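Long-range contacts in L-iditol 2-dehydrogenase (Clostridium scindens, PDB 4OH1), which probably oxidises polyols such as L-iditol with NAD+, as a zinc-containing member of the alcohol dehydrogenase family: residues A154-L159 / P306-M311; T8-F13 / T63-L68. All coordinates share one frame; numbering follows the deposited sequence.

Contact 1: A154-L159 / P306-M311; sequences ALVEPL and PKSIRM. With ZN (zinc ion), chain B.
S308 reaches out from helix 305-311 and donates its hydroxyl to the backbone of V156, with OG 2.9 Å from V156 O. The donor lies in the plane of the carbonyl and on a lone pair, at a C=O...OG angle of 124°. The serine gets there because OG is turned opposite its own backbone N (chi1 178°), toward the first turn of helix 156-168. Two apolar groups flank the bond: V156 CG1 lies 3.5 Å from OG, and L159 CB, one turn further on, is 3.4 Å from the same atom. This buried polar pair therefore sits in an apolar jacket. On one side the jacket is extended by V156 CG2, 3.9 Å from I309 CG1, where the two side chains cross at a slant. On the other, L159 CD2 rests on M311 CB at 4.0 Å, while the remainder of that selenomethionine, bent at chi2 and chi3, leads away and also touches L192.

E157 points the opposite way. Its OE1 binds the zinc ion at 2.1 Å, whereas OE2 stands 3.3 Å from the metal and accepts a hydrogen bond from a zinc-bound water. H74 and E75 share the metal. A helix that carries a zinc ligand on one face and packs through the other is in keeping with the catalytic zinc site of medium-chain, zinc-dependent alcohol dehydrogenases.

Contact 2: T8-F13 / T63-L68; sequences TSIRDF and TTRSML
In the GroES-like catalytic domain, the end of the N-terminal strand 2-9 and the loop after it are covered by helix 60-66 and its exit, with I10 and L68 at the centre. The strand is the middle one of a small antiparallel sheet, and the exit of the helix leads into strand 70-71 on one edge of that sheet. At the turn out of the helix, M67 N bonds to T64 O, and L68 then folds back over the strand. Its CD1 methyl lies chiefly against backbone, 3.5 Å from T8 O and 3.6 Å from S9 CA, with the I10 side chain a little further off. The hydroxyls of T8 and S9 belong to the other side of the strand, where they bond to D22 and T20.

I10 is the buried residue here. With CG1 held between its own N and carbonyl carbon (chi1 44°), the chain runs up to the helix, and CD1 comes 3.7 Å from T64 OG1, crossing that side chain at about a right angle. The same methyl sits over one face of the R65 guanidinium, 3.6 Å above its plane and displaced toward the NH2 rim. R65 leaves its backbone extended and bends at chi3 (-32°), which lays the flat group across the isoleucine; E61, one turn earlier, holds NH2 in a salt bridge. No hydrogen bond joins the two segments. D12 adds a looser electrostatic neighbour, its OD1 4.7 Å from R65 NH1 and out of the guanidinium plane on the side away from I10 CD1.

In the fold
From the N terminus, the chain runs along strand 2-9 into contact 2, which closes after about fifty residues when the end of helix 60-66 returns to the strand. The chain then passes through H74 and E75 of one zinc site and the four cysteines of the other before contact 1 opens at 154-159. Contact 1 closes a much longer loop that takes in the whole six-stranded parallel Rossmann sheet, so the two follow in series, neither nested nor crossed. Contact 2 stays within the catalytic domain, at the surface; contact 1 is buried and ties the zinc-bearing helix to the far end of the nucleotide-binding region. Their nearest atoms are about 17 Å apart.

Contact 1: A154-L159 / P306-M311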
ATOM      1  N   ALA A 154     -22.353 -21.762   3.269  1.00 31.05           N
ATOM      2  CA  ALA A 154     -21.425 -22.865   3.224  1.00 34.12           C
ATOM      3  C   ALA A 154     -20.200 -22.534   2.341  1.00 34.46           C
ATOM      4  O   ALA A 154     -19.161 -23.169   2.442  1.00 32.68           O
ATOM      5  CB  ALA A 154     -22.105 -24.082   2.666  1.00 33.88           C
ATOM      6  N   LEU A 155     -20.350 -21.588   1.426  1.00 35.23           N
ATOM      7  CA  LEU A 155     -19.227 -21.213   0.549  1.00 33.11           C
ATOM      8  C   LEU A 155     -18.401 -20.100   1.110  1.00 31.29           C
ATOM      9  O   LEU A 155     -17.557 -19.600   0.390  1.00 33.08           O
ATOM     10  CB  LEU A 155     -19.689 -20.856  -0.871  1.00 31.87           C
ATOM     11  CG  LEU A 155     -19.760 -22.146  -1.693  1.00 36.18           C
ATOM     12  CD1 LEU A 155     -20.621 -23.252  -1.058  1.00 36.09           C
ATOM     13  CD2 LEU A 155     -20.361 -21.751  -3.001  1.00 40.11           C
ATOM     14  N   VAL A 156     -18.589 -19.718   2.373  1.00 29.89           N
ATOM     15  CA  VAL A 156     -17.752 -18.680   2.958  1.00 27.57           C
ATOM     16  C   VAL A 156     -16.276 -18.941   2.877  1.00 30.10           C
ATOM     17  O   VAL A 156     -15.474 -17.982   2.597  1.00 31.59           O
ATOM     18  CB  VAL A 156     -18.149 -18.319   4.400  1.00 30.60           C
ATOM     19  CG1 VAL A 156     -17.087 -17.504   5.088  1.00 31.89           C
ATOM     20  CG2 VAL A 156     -19.441 -17.509   4.405  1.00 34.14           C
ATOM     21  N   GLU A 157     -15.849 -20.175   3.100  1.00 31.81           N
ATOM     22  CA  GLU A 157     -14.404 -20.431   3.175  1.00 32.33           C
ATOM     23  C   GLU A 157     -13.784 -20.347   1.781  1.00 32.95           C
ATOM     24  O   GLU A 157     -12.743 -19.733   1.608  1.00 28.51           O
ATOM     25  CB  GLU A 157     -14.051 -21.760   3.854  1.00 32.99           C
ATOM     26  CG  GLU A 157     -12.502 -22.034   3.993  1.00 32.49           C
ATOM     27  CD  GLU A 157     -11.881 -22.601   2.734  1.00 36.34           C
ATOM     28  OE1 GLU A 157     -12.646 -23.168   1.923  1.00 34.89           O
ATOM     29  OE2 GLU A 157     -10.657 -22.434   2.492  1.00 35.22           O
ATOM     30  N   PRO A 158     -14.385 -20.975   0.788  1.00 31.13           N
ATOM     31  CA  PRO A 158     -13.737 -20.797  -0.504  1.00 35.35           C
ATOM     32  C   PRO A 158     -13.764 -19.339  -1.010  1.00 35.07           C
ATOM     33  O   PRO A 158     -12.809 -18.922  -1.659  1.00 33.47           O
ATOM     34  CB  PRO A 158     -14.487 -21.732  -1.429  1.00 35.75           C
ATOM     35  CG  PRO A 158     -15.684 -22.105  -0.743  1.00 34.30           C
ATOM     36  CD  PRO A 158     -15.403 -22.002   0.729  1.00 34.77           C
ATOM     37  N   LEU A 159     -14.802 -18.576  -0.673  1.00 35.17           N
ATOM     38  CA  LEU A 159     -14.808 -17.126  -0.967  1.00 31.16           C
ATOM     39  C   LEU A 159     -13.638 -16.421  -0.320  1.00 32.31           C
ATOM     40  O   LEU A 159     -13.059 -15.533  -0.946  1.00 32.02           O
ATOM     41  CB  LEU A 159     -16.115 -16.471  -0.611  1.00 30.48           C
ATOM     42  CG  LEU A 159     -16.376 -15.072  -1.158  1.00 31.25           C
ATOM     43  CD1 LEU A 159     -16.471 -15.091  -2.740  1.00 32.23           C
ATOM     44  CD2 LEU A 159     -17.652 -14.582  -0.602  1.00 32.30           C
ATOM     45  N   PRO A 306     -14.781 -12.404   8.251  1.00 27.72           N
ATOM     46  CA  PRO A 306     -15.849 -11.402   8.396  1.00 28.95           C
ATOM     47  C   PRO A 306     -16.184 -10.736   7.047  1.00 31.46           C
ATOM     48  O   PRO A 306     -17.383 -10.642   6.666  1.00 27.97           O
ATOM     49  CB  PRO A 306     -15.274 -10.426   9.435  1.00 29.26           C
ATOM     50  CG  PRO A 306     -14.342 -11.312  10.235  1.00 30.27           C
ATOM     51  CD  PRO A 306     -13.690 -12.165   9.214  1.00 28.38           C
ATOM     52  N   LYS A 307     -15.129 -10.389   6.311  1.00 29.82           N
ATOM     53  CA  LYS A 307     -15.232  -9.829   4.939  1.00 29.14           C
ATOM     54  C   LYS A 307     -16.041 -10.703   3.996  1.00 25.61           C
ATOM     55  O   LYS A 307     -17.014 -10.299   3.310  1.00 27.67           O
ATOM     56  CB  LYS A 307     -13.816  -9.574   4.422  1.00 31.14           C
ATOM     57  CG  LYS A 307     -13.762  -8.906   3.061  1.00 32.98           C
ATOM     58  CD  LYS A 307     -12.414  -8.925   2.465  1.00 31.88           C
ATOM     59  CE  LYS A 307     -11.434  -8.112   3.255  1.00 31.50           C
ATOM     60  NZ  LYS A 307     -10.093  -8.475   2.828  1.00 31.87           N
ATOM     61  N   SER A 308     -15.666 -11.940   3.985  1.00 25.85           N
ATOM     62  CA  SER A 308     -16.347 -12.902   3.155  1.00 28.41           C
ATOM     63  C   SER A 308     -17.800 -13.043   3.507  1.00 28.39           C
ATOM     64  O   SER A 308     -18.704 -13.119   2.635  1.00 29.95           O
ATOM     65  CB  SER A 308     -15.615 -14.236   3.292  1.00 30.90           C
ATOM     66  OG  SER A 308     -16.260 -15.227   2.535  1.00 30.22           O
ATOM     67  N   ILE A 309     -18.067 -13.087   4.800  1.00 29.93           N
ATOM     68  CA  ILE A 309     -19.447 -13.134   5.257  1.00 30.45           C
ATOM     69  C   ILE A 309     -20.201 -11.910   4.797  1.00 30.96           C
ATOM     70  O   ILE A 309     -21.338 -12.032   4.320  1.00 31.01           O
ATOM     71  CB  ILE A 309     -19.472 -13.282   6.767  1.00 32.61           C
ATOM     72  CG1 ILE A 309     -19.004 -14.693   7.138  1.00 34.23           C
ATOM     73  CG2 ILE A 309     -20.824 -13.009   7.293  1.00 32.09           C
ATOM     74  CD1 ILE A 309     -18.711 -14.903   8.598  1.00 33.99           C
ATOM     75  N   ARG A 310     -19.564 -10.729   4.838  1.00 31.37           N
ATOM     76  CA  ARG A 310     -20.242  -9.496   4.329  1.00 30.71           C
ATOM     77  C   ARG A 310     -20.494  -9.484   2.822  1.00 30.04           C
ATOM     78  O   ARG A 310     -21.446  -8.867   2.368  1.00 32.05           O
ATOM     79  CB  ARG A 310     -19.501  -8.261   4.728  1.00 29.76           C
ATOM     80  CG  ARG A 310     -19.577  -7.999   6.205  1.00 33.66           C
ATOM     81  CD  ARG A 310     -19.068  -6.615   6.525  1.00 31.85           C
ATOM     82  NE  ARG A 310     -17.649  -6.461   6.263  1.00 30.19           N
ATOM     83  CZ  ARG A 310     -16.699  -6.828   7.108  1.00 31.86           C
ATOM     84  NH1 ARG A 310     -17.040  -7.362   8.266  1.00 33.40           N
ATOM     85  NH2 ARG A 310     -15.415  -6.659   6.827  1.00 30.41           N
HETATM   86  N   MSE A 311     -19.664 -10.203   2.065  1.00 31.05           N
HETATM   87  CA  MSE A 311     -19.780 -10.286   0.598  1.00 31.06           C
HETATM   88  C   MSE A 311     -20.848 -11.245   0.082  1.00 30.57           C
HETATM   89  O   MSE A 311     -21.371 -11.136  -1.049  1.00 29.22           O
HETATM   90  CB  MSE A 311     -18.473 -10.739   0.017  1.00 30.50           C
HETATM   91  CG  MSE A 311     -17.374  -9.712   0.144  1.00 30.47           C
HETATM   92 SE   MSE A 311     -17.791  -8.021  -0.812  0.75 36.34          SE
HETATM   93  CE  MSE A 311     -18.081  -8.550  -2.682  1.00 35.21           C
TER
HETATM   94 ZN    ZN B 401     -12.143 -24.692   0.572  0.75 49.76          ZN
HETATM   95  O   HOH W   1      -9.844 -24.189   0.975  1.00 47.20           O
HETATM   96  O   HOH W   2     -11.381 -23.447  -1.321  1.00 38.82           O

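Contact 2: T8-F13 / T63-L68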
ATOM      1  N   THR A   8     -11.562 -43.108   3.099  1.00 52.12           N
ATOM      2  CA  THR A   8     -11.156 -44.494   3.395  1.00 56.60           C
ATOM      3  C   THR A   8      -9.988 -45.030   2.537  1.00 58.45           C
ATOM      4  O   THR A   8      -9.248 -45.886   2.989  1.00 62.70           O
ATOM      5  CB  THR A   8     -12.373 -45.461   3.336  1.00 58.29           C
ATOM      6  OG1 THR A   8     -13.133 -45.235   2.142  1.00 56.17           O
ATOM      7  CG2 THR A   8     -13.293 -45.235   4.552  1.00 55.03           C
ATOM      8  N   SER A   9      -9.814 -44.514   1.323  1.00 60.94           N
ATOM      9  CA  SER A   9      -8.600 -44.753   0.543  1.00 64.93           C
ATOM     10  C   SER A   9      -8.275 -43.548  -0.316  1.00 69.01           C
ATOM     11  O   SER A   9      -9.158 -42.756  -0.626  1.00 68.64           O
ATOM     12  CB  SER A   9      -8.815 -45.950  -0.365  1.00 67.76           C
ATOM     13  OG  SER A   9      -9.733 -45.612  -1.396  1.00 70.43           O
ATOM     14  N   ILE A  10      -7.014 -43.425  -0.724  1.00 78.29           N
ATOM     15  CA  ILE A  10      -6.576 -42.361  -1.662  1.00 90.78           C
ATOM     16  C   ILE A  10      -6.096 -42.986  -2.965  1.00 92.47           C
ATOM     17  O   ILE A  10      -6.031 -44.215  -3.068  1.00 90.38           O
ATOM     18  CB  ILE A  10      -5.414 -41.508  -1.093  1.00 97.03           C
ATOM     19  CG1 ILE A  10      -4.374 -42.435  -0.439  1.00104.49           C
ATOM     20  CG2 ILE A  10      -5.940 -40.448  -0.098  1.00 93.85           C
ATOM     21  CD1 ILE A  10      -2.976 -41.880  -0.438  1.00110.99           C
ATOM     22  N   ARG A  11      -5.737 -42.155  -3.950  1.00 97.78           N
ATOM     23  CA  ARG A  11      -5.322 -42.696  -5.252  1.00106.93           C
ATOM     24  C   ARG A  11      -4.140 -43.664  -5.110  1.00102.44           C
ATOM     25  O   ARG A  11      -3.086 -43.254  -4.602  1.00 98.52           O
ATOM     26  CB  ARG A  11      -4.949 -41.586  -6.240  1.00110.09           C
ATOM     27  CG  ARG A  11      -4.618 -42.153  -7.637  1.00109.79           C
ATOM     28  CD  ARG A  11      -4.711 -41.100  -8.731  1.00108.23           C
ATOM     29  NE  ARG A  11      -4.682 -41.708 -10.058  1.00106.14           N
ATOM     30  CZ  ARG A  11      -4.716 -41.034 -11.203  1.00103.02           C
ATOM     31  NH1 ARG A  11      -4.758 -39.712 -11.205  1.00 99.78           N
ATOM     32  NH2 ARG A  11      -4.702 -41.692 -12.357  1.00109.80           N
ATOM     33  N   ASP A  12      -4.349 -44.921  -5.537  1.00 98.65           N
ATOM     34  CA  ASP A  12      -3.313 -45.983  -5.586  1.00102.81           C
ATOM     35  C   ASP A  12      -2.776 -46.061  -7.038  1.00101.05           C
ATOM     36  O   ASP A  12      -3.397 -46.676  -7.909  1.00 98.63           O
ATOM     37  CB  ASP A  12      -3.908 -47.345  -5.112  1.00103.09           C
ATOM     38  CG  ASP A  12      -2.861 -48.491  -5.010  1.00108.17           C
ATOM     39  OD1 ASP A  12      -1.660 -48.278  -5.289  1.00104.66           O
ATOM     40  OD2 ASP A  12      -3.254 -49.631  -4.647  1.00107.34           O
ATOM     41  N   PHE A  13      -1.640 -45.407  -7.298  1.00 97.38           N
ATOM     42  CA  PHE A  13      -1.032 -45.410  -8.628  1.00 93.59           C
ATOM     43  C   PHE A  13      -0.491 -46.791  -9.032  1.00 99.40           C
ATOM     44  O   PHE A  13      -0.621 -47.134 -10.191  1.00102.18           O
ATOM     45  CB  PHE A  13       0.064 -44.356  -8.737  1.00 90.57           C
ATOM     46  CG  PHE A  13      -0.448 -42.941  -8.717  1.00 87.87           C
ATOM     47  CD1 PHE A  13      -1.048 -42.392  -9.849  1.00 88.34           C
ATOM     48  CD2 PHE A  13      -0.309 -42.145  -7.569  1.00 89.65           C
ATOM     49  CE1 PHE A  13      -1.511 -41.060  -9.846  1.00 87.85           C
ATOM     50  CE2 PHE A  13      -0.767 -40.807  -7.538  1.00 90.67           C
ATOM     51  CZ  PHE A  13      -1.371 -40.260  -8.682  1.00 90.42           C
ATOM     52  N   THR A  63       2.435 -40.487   4.106  1.00111.57           N
ATOM     53  CA  THR A  63       1.987 -39.942   5.376  1.00114.37           C
ATOM     54  C   THR A  63       0.430 -40.051   5.498  1.00107.86           C
ATOM     55  O   THR A  63      -0.059 -40.670   6.454  1.00107.22           O
ATOM     56  CB  THR A  63       2.579 -38.470   5.592  1.00115.57           C
ATOM     57  OG1 THR A  63       2.195 -37.609   4.512  1.00120.66           O
ATOM     58  CG2 THR A  63       4.129 -38.461   5.652  1.00109.64           C
ATOM     59  N   THR A  64      -0.315 -39.523   4.509  1.00100.79           N
ATOM     60  CA  THR A  64      -1.807 -39.527   4.499  1.00 96.49           C
ATOM     61  C   THR A  64      -2.423 -40.936   4.596  1.00 91.77           C
ATOM     62  O   THR A  64      -3.334 -41.159   5.408  1.00 84.03           O
ATOM     63  CB  THR A  64      -2.420 -38.794   3.240  1.00 96.42           C
ATOM     64  OG1 THR A  64      -1.843 -39.318   2.046  1.00109.29           O
ATOM     65  CG2 THR A  64      -2.164 -37.299   3.261  1.00 93.81           C
ATOM     66  N   ARG A  65      -1.921 -41.871   3.776  1.00 90.38           N
ATOM     67  CA  ARG A  65      -2.336 -43.297   3.828  1.00 94.45           C
ATOM     68  C   ARG A  65      -2.091 -43.885   5.224  1.00 91.57           C
ATOM     69  O   ARG A  65      -2.861 -44.738   5.686  1.00 86.92           O
ATOM     70  CB  ARG A  65      -1.605 -44.135   2.758  1.00 97.59           C
ATOM     71  CG  ARG A  65      -2.201 -45.552   2.477  1.00 96.87           C
ATOM     72  CD  ARG A  65      -1.355 -46.326   1.430  1.00100.00           C
ATOM     73  NE  ARG A  65      -0.747 -45.413   0.442  1.00102.82           N
ATOM     74  CZ  ARG A  65      -1.196 -45.168  -0.802  1.00100.21           C
ATOM     75  NH1 ARG A  65      -2.267 -45.783  -1.315  1.00 95.58           N
ATOM     76  NH2 ARG A  65      -0.548 -44.288  -1.564  1.00 97.39           N
ATOM     77  N   SER A  66      -1.021 -43.405   5.875  1.00 93.00           N
ATOM     78  CA  SER A  66      -0.722 -43.704   7.285  1.00 96.73           C
ATOM     79  C   SER A  66      -1.950 -43.525   8.192  1.00 97.82           C
ATOM     80  O   SER A  66      -2.182 -44.308   9.101  1.00 93.45           O
ATOM     81  CB  SER A  66       0.421 -42.802   7.783  1.00 88.58           C
HETATM   82  N   MSE A  67      -2.763 -42.516   7.922  1.00 98.02           N
HETATM   83  CA  MSE A  67      -3.786 -42.139   8.875  1.00 97.06           C
HETATM   84  C   MSE A  67      -5.229 -42.261   8.402  1.00 84.72           C
HETATM   85  O   MSE A  67      -6.121 -41.619   8.971  1.00 77.28           O
HETATM   86  CB  MSE A  67      -3.534 -40.718   9.274  1.00104.97           C
HETATM   87  CG  MSE A  67      -3.735 -39.769   8.148  1.00112.07           C
HETATM   88 SE   MSE A  67      -3.689 -38.008   8.862  0.75143.41          SE
HETATM   89  CE  MSE A  67      -4.661 -38.234  10.577  1.00134.28           C
ATOM     90  N   LEU A  68      -5.462 -43.075   7.374  1.00 77.40           N
ATOM     91  CA  LEU A  68      -6.822 -43.409   6.953  1.00 70.27           C
ATOM     92  C   LEU A  68      -7.325 -44.343   8.014  1.00 65.95           C
ATOM     93  O   LEU A  68      -6.519 -45.026   8.605  1.00 71.60           O
ATOM     94  CB  LEU A  68      -6.835 -44.093   5.580  1.00 73.38           C
ATOM     95  CG  LEU A  68      -6.226 -43.276   4.425  1.00 74.40           C
ATOM     96  CD1 LEU A  68      -6.237 -44.083   3.159  1.00 79.21           C
ATOM     97  CD2 LEU A  68      -6.935 -41.933   4.187  1.00 75.88           C
TER